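Local coordinates for protein leucine aminopeptidase 2 (Saccharomyces cerevisiae, PDB 2XQ0) that cleaves di- and tripeptides as a zinc-dependent aminopeptidase of the M1 family and has a low epoxide hydrolase activity in vitro, at residues A[301-304]-A[305-308]; A[327-330]-A[331-335]. All coordinates share one frame; numbering follows the deposited sequence.

Contact 1. Residues A[301-304]-A[305-308]. With ZN (zinc ion), chain C; BES (2-(3-amino-2-hydroxy-4-phenyl-butyrylamino)-4-methyl-pentanoic acid), chain B.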
loop_
_atom_site.group_PDB
_atom_site.type_symbol
_atom_site.label_atom_id
_atom_site.label_comp_id
_atom_site.label_asym_id
_atom_site.label_seq_id
_atom_site.Cartn_x
_atom_site.Cartn_y
_atom_site.Cartn_z
ATOM N N HIS A 301 9.658 1.152 -2.183
ATOM C CA HIS A 301 8.675 0.297 -1.526
ATOM C C HIS A 301 7.998 -0.669 -2.496
ATOM O O HIS A 301 8.077 -1.866 -2.321
ATOM C CB HIS A 301 7.619 1.129 -0.789
ATOM C CG HIS A 301 6.707 0.296 0.060
ATOM N ND1 HIS A 301 6.978 0.004 1.377
ATOM C CD2 HIS A 301 5.556 -0.354 -0.241
ATOM C CE1 HIS A 301 6.024 -0.778 1.861
ATOM N NE2 HIS A 301 5.153 -1.012 0.896
ATOM N N GLU A 302 7.326 -0.151 -3.519
ATOM C CA GLU A 302 6.642 -1.020 -4.472
ATOM C C GLU A 302 7.639 -1.944 -5.160
ATOM O O GLU A 302 7.320 -3.083 -5.484
ATOM C CB GLU A 302 5.933 -0.205 -5.551
ATOM C CG GLU A 302 5.056 0.931 -5.032
ATOM C CD GLU A 302 3.996 0.456 -4.077
ATOM O OE1 GLU A 302 3.469 1.299 -3.320
ATOM O OE2 GLU A 302 3.698 -0.761 -4.070
ATOM N N LEU A 303 8.848 -1.450 -5.401
ATOM C CA LEU A 303 9.867 -2.282 -6.027
ATOM C C LEU A 303 10.245 -3.464 -5.138
ATOM O O LEU A 303 10.430 -4.566 -5.629
ATOM C CB LEU A 303 11.125 -1.464 -6.277
ATOM C CG LEU A 303 12.356 -2.280 -6.685
ATOM C CD1 LEU A 303 12.118 -2.938 -8.035
ATOM C CD2 LEU A 303 13.570 -1.354 -6.744
ATOM N N ALA A 304 10.416 -3.232 -3.839
ATOM C CA ALA A 304 10.793 -4.331 -2.942
ATOM C C ALA A 304 9.711 -5.418 -2.902
ATOM O O ALA A 304 10.015 -6.611 -2.747
ATOM C CB ALA A 304 11.105 -3.815 -1.545
ATOM N N HIS A 305 8.450 -5.024 -3.080
ATOM C CA HIS A 305 7.345 -5.985 -3.150
ATOM C C HIS A 305 7.580 -7.051 -4.217
ATOM O O HIS A 305 7.101 -8.194 -4.103
ATOM C CB HIS A 305 6.017 -5.283 -3.434
ATOM C CG HIS A 305 5.280 -4.877 -2.205
ATOM N ND1 HIS A 305 4.972 -5.769 -1.201
ATOM C CD2 HIS A 305 4.766 -3.678 -1.824
ATOM C CE1 HIS A 305 4.321 -5.129 -0.238
ATOM N NE2 HIS A 305 4.186 -3.865 -0.595
ATOM N N SER A 306 8.336 -6.695 -5.244
ATOM C CA SER A 306 8.615 -7.663 -6.316
ATOM C C SER A 306 9.096 -8.958 -5.686
ATOM O O SER A 306 8.718 -10.047 -6.119
ATOM C CB SER A 306 9.657 -7.123 -7.298
ATOM O OG SER A 306 9.159 -5.967 -7.931
ATOM N N TRP A 307 9.903 -8.837 -4.637
ATOM C CA TRP A 307 10.319 -10.001 -3.848
ATOM C C TRP A 307 9.339 -10.369 -2.718
ATOM O O TRP A 307 8.800 -11.479 -2.692
ATOM C CB TRP A 307 11.737 -9.791 -3.297
ATOM C CG TRP A 307 12.797 -9.766 -4.363
ATOM C CD1 TRP A 307 13.539 -10.832 -4.807
ATOM C CD2 TRP A 307 13.245 -8.630 -5.115
ATOM N NE1 TRP A 307 14.400 -10.431 -5.793
ATOM C CE2 TRP A 307 14.249 -9.084 -6.001
ATOM C CE3 TRP A 307 12.887 -7.275 -5.137
ATOM C CZ2 TRP A 307 14.904 -8.238 -6.884
ATOM C CZ3 TRP A 307 13.544 -6.430 -6.021
ATOM C CH2 TRP A 307 14.542 -6.920 -6.887
ATOM N N SER A 308 9.105 -9.441 -1.791
ATOM C CA SER A 308 8.309 -9.729 -0.609
ATOM C C SER A 308 6.873 -9.342 -0.845
ATOM O O SER A 308 6.487 -8.207 -0.648
ATOM C CB SER A 308 8.841 -8.964 0.601
ATOM O OG SER A 308 9.067 -7.613 0.245
HETATM ZN ZN ZN C . 3.434 -2.357 0.569
HETATM N N2 BES B . -0.485 -2.494 -1.678
HETATM C C1 BES B . -0.079 -1.657 -0.568
HETATM C C6 BES B . -1.229 -0.736 -0.155
HETATM C C7 BES B . -2.396 -1.555 0.350
HETATM C C8 BES B . -2.175 -2.582 1.261
HETATM C C12 BES B . -3.684 -1.296 -0.107
HETATM C C9 BES B . -3.243 -3.342 1.723
HETATM C C11 BES B . -4.753 -2.058 0.356
HETATM C C10 BES B . -4.533 -3.082 1.273
HETATM C C2 BES B . 1.159 -0.825 -0.926
HETATM O O2 BES B . 2.295 -1.591 -1.350
HETATM C C3 BES B . 1.518 -0.032 0.286
HETATM O O3 BES B . 2.020 -0.564 1.280
HETATM N N1 BES B . 1.198 1.244 0.117
HETATM C C4 BES B . 1.373 2.344 1.043
HETATM C C13 BES B . 2.675 2.988 0.582
HETATM C C14 BES B . 3.687 3.148 1.708
HETATM C C15 BES B . 5.093 3.279 1.133
HETATM C C16 BES B . 3.610 2.002 2.714
HETATM C C5 BES B . 0.240 3.297 0.791
HETATM O O1 BES B . -0.140 4.048 1.717
HETATM O O4 BES B . -0.291 3.299 -0.349
HETATM O O HOH W 1 6.491 -4.844 -7.682
#
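His301 and His305, one helical turn apart, close on the same zinc ion. His305 NE2 lies 2.0 Å from the zinc and His301 NE2 2.2 Å from it, and the planes of the two rings stand 81° apart. With Glu302 they form the HExxH motif of zinc peptidases, and Glu324 is the third protein ligand. Hydroxyl O2 and carbonyl O3 of the inhibitor bestatin chelate the metal. The rotation of the His305 ring is fixed at its far side, where ND1 donates to Ser308 O at 2.9 Å. The His301 ring, its CG swung anti to the backbone N (chi1 -172°), donates through ND1 to Glu331, and bestatin C15 covers one of its faces. Glu302, the proton acceptor, runs alongside His305, its carboxylate 28° from the ring plane; its OE2 comes within 3.2 Å of bestatin O2, a position consistent with its role as proton acceptor.

Ala304 contributes mainly backbone. Its O accepts from Trp307 N at 2.9 Å, well above the carbonyl plane, and from Ser308 N at 3.1 Å, in that plane. The oxygen thus takes one i+3 and one i+4 donor, while the helix widens into a pi-type turn at 306-308. Leu303 O is likewise gripped twice from one face, by Ser306 N and by Ser306 OG (each 3.0 Å), and a water links that hydroxyl to Glu302 O. Within helix 297-311, Ala304 and Ser308 pack on helix 321-339, Leu303 reaches helix 243-253, and Trp307 touches Ala250 of helix 243-253 and Phe418 of helix 407-420.

Contact 2. Residues A[327-330]-A[331-335]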
loop_
_atom_site.group_PDB
_atom_site.type_symbol
_atom_site.label_atom_id
_atom_site.label_comp_id
_atom_site.label_asym_id
_atom_site.label_seq_id
_atom_site.Cartn_x
_atom_site.Cartn_y
_atom_site.Cartn_z
ATOM N N THR A 327 8.774 -5.951 3.209
ATOM C CA THR A 327 8.880 -4.846 2.239
ATOM C C THR A 327 9.477 -3.585 2.867
ATOM O O THR A 327 10.372 -2.981 2.295
ATOM C CB THR A 327 7.534 -4.530 1.570
ATOM O OG1 THR A 327 7.072 -5.712 0.896
ATOM C CG2 THR A 327 7.657 -3.354 0.565
ATOM N N VAL A 328 8.985 -3.195 4.038
ATOM C CA VAL A 328 9.469 -1.992 4.697
ATOM C C VAL A 328 10.945 -2.204 5.055
ATOM O O VAL A 328 11.765 -1.293 4.908
ATOM C CB VAL A 328 8.614 -1.628 5.967
ATOM C CG1 VAL A 328 9.241 -0.443 6.730
ATOM C CG2 VAL A 328 7.161 -1.264 5.578
ATOM N N TYR A 329 11.274 -3.416 5.509
ATOM C CA TYR A 329 12.667 -3.772 5.815
ATOM C C TYR A 329 13.538 -3.642 4.567
ATOM O O TYR A 329 14.562 -2.923 4.552
ATOM C CB TYR A 329 12.784 -5.184 6.453
ATOM C CG TYR A 329 14.235 -5.565 6.662
ATOM C CD1 TYR A 329 14.947 -5.100 7.763
ATOM C CD2 TYR A 329 14.907 -6.326 5.721
ATOM C CE1 TYR A 329 16.288 -5.407 7.930
ATOM C CE2 TYR A 329 16.225 -6.623 5.872
ATOM C CZ TYR A 329 16.915 -6.156 6.972
ATOM O OH TYR A 329 18.242 -6.457 7.115
ATOM N N LEU A 330 13.123 -4.305 3.498
ATOM C CA LEU A 330 13.876 -4.242 2.247
ATOM C C LEU A 330 13.997 -2.824 1.659
ATOM O O LEU A 330 15.066 -2.426 1.240
ATOM C CB LEU A 330 13.294 -5.209 1.213
ATOM C CG LEU A 330 13.463 -6.682 1.603
ATOM C CD1 LEU A 330 12.662 -7.596 0.658
ATOM C CD2 LEU A 330 14.953 -7.078 1.647
ATOM N N GLU A 331 12.895 -2.080 1.645
ATOM C CA GLU A 331 12.852 -0.685 1.206
ATOM C C GLU A 331 13.929 0.129 1.920
ATOM O O GLU A 331 14.697 0.859 1.293
ATOM C CB GLU A 331 11.473 -0.104 1.550
ATOM C CG GLU A 331 11.297 1.409 1.366
ATOM C CD GLU A 331 9.989 1.913 1.993
ATOM O OE1 GLU A 331 9.201 1.092 2.544
ATOM O OE2 GLU A 331 9.748 3.141 1.935
ATOM N N ARG A 332 13.975 0.001 3.242
ATOM C CA ARG A 332 14.947 0.721 4.046
ATOM C C ARG A 332 16.387 0.237 3.822
ATOM O O ARG A 332 17.307 1.029 3.914
ATOM C CB ARG A 332 14.541 0.778 5.511
ATOM C CG ARG A 332 13.289 1.641 5.698
ATOM C CD ARG A 332 12.819 1.716 7.115
ATOM N NE ARG A 332 11.616 2.536 7.164
ATOM C CZ ARG A 332 10.642 2.400 8.056
ATOM N NH1 ARG A 332 10.714 1.463 8.998
ATOM N NH2 ARG A 332 9.587 3.189 7.987
ATOM N N ARG A 333 16.582 -1.032 3.484
ATOM C CA ARG A 333 17.917 -1.478 3.041
ATOM C C ARG A 333 18.333 -0.787 1.710
ATOM O O ARG A 333 19.494 -0.402 1.518
ATOM C CB ARG A 333 17.954 -3.006 2.897
ATOM C CG ARG A 333 17.907 -3.777 4.226
ATOM C CD ARG A 333 19.186 -3.582 5.075
ATOM N NE ARG A 333 20.380 -3.919 4.297
ATOM C CZ ARG A 333 20.833 -5.158 4.135
ATOM N NH1 ARG A 333 20.217 -6.188 4.710
ATOM N NH2 ARG A 333 21.903 -5.370 3.396
ATOM N N ILE A 334 17.386 -0.623 0.789
ATOM C CA ILE A 334 17.686 0.028 -0.490
ATOM C C ILE A 334 18.131 1.468 -0.265
ATOM O O ILE A 334 19.201 1.880 -0.724
ATOM C CB ILE A 334 16.494 -0.036 -1.463
ATOM C CG1 ILE A 334 16.287 -1.482 -1.932
ATOM C CG2 ILE A 334 16.703 0.873 -2.659
ATOM C CD1 ILE A 334 14.887 -1.745 -2.499
ATOM N N ILE A 335 17.339 2.232 0.481
ATOM C CA ILE A 335 17.678 3.622 0.694
ATOM C C ILE A 335 18.933 3.746 1.551
ATOM O O ILE A 335 19.697 4.696 1.417
ATOM C CB ILE A 335 16.497 4.455 1.309
ATOM C CG1 ILE A 335 16.402 4.265 2.815
ATOM C CG2 ILE A 335 15.174 4.162 0.591
ATOM C CD1 ILE A 335 15.190 4.957 3.453
#
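Tyr329 and Arg333 pair one turn apart on helix 321-339, the helix that also supplies Glu324 to the zinc site of this M1 peptidase. Regular i to i+4 backbone bonds define the helix here, from Glu331 N to Thr327 O (2.8 Å, 168° at the hydrogen) through to Ile334 N on Leu330 O.

Among the polar side-chain contacts, Arg333 NH1 donates to Tyr329 OH at 3.1 Å, the hydroxyl lying near the guanidinium plane, at its edge. Bends at chi2 and chi3 (-68° and -54°) fold the arginine back to that oxygen. Asp411 forms a salt bridge with the same NH1, while Glu401 is hydrogen-bonded to the tyrosine hydroxyl.

The aliphatic part of Arg333 adds a CH-pi contact: CG sits over one face of the Tyr329 ring, 4.1 Å from its centroid. Replacing Arg333 with an alanine would probably leave Asp411 without this salt-bridge partner and cost Tyr329 both the NH1 bond and the CG over its ring.

Apolar packing against a charged group completes the set. Val328 and Arg332 lie side by side. The arginine's NE is hydrogen-bonded to Ser347 OG and its NH2 forms a salt bridge with Glu391, while Phe394 makes a cation-pi contact with it. Val328 CG1 rests over one face of the Arg332 guanidinium, 3.3 Å from NH1.

Overall arrangement
Contact 1 comes first along the chain, on helix 297-311, and contact 2 follows on helix 321-339, with strand 312-314 between the two helices. Both belong to the M1 peptidase domain, with centres about 9 Å apart. The helices touch directly. His301 ND1 is 2.7 Å from Glu331 OE1, a probable hydrogen bond, and Ser308 OG is 2.8 Å from Thr327 OG1, another. Packing adds His301 O against Thr327 CG2. Contact 2 thus supplies second-shell groups behind the zinc ligands of contact 1: Glu331 probably orients the His301 ring, while helix 321-339 itself carries the ligand Glu324.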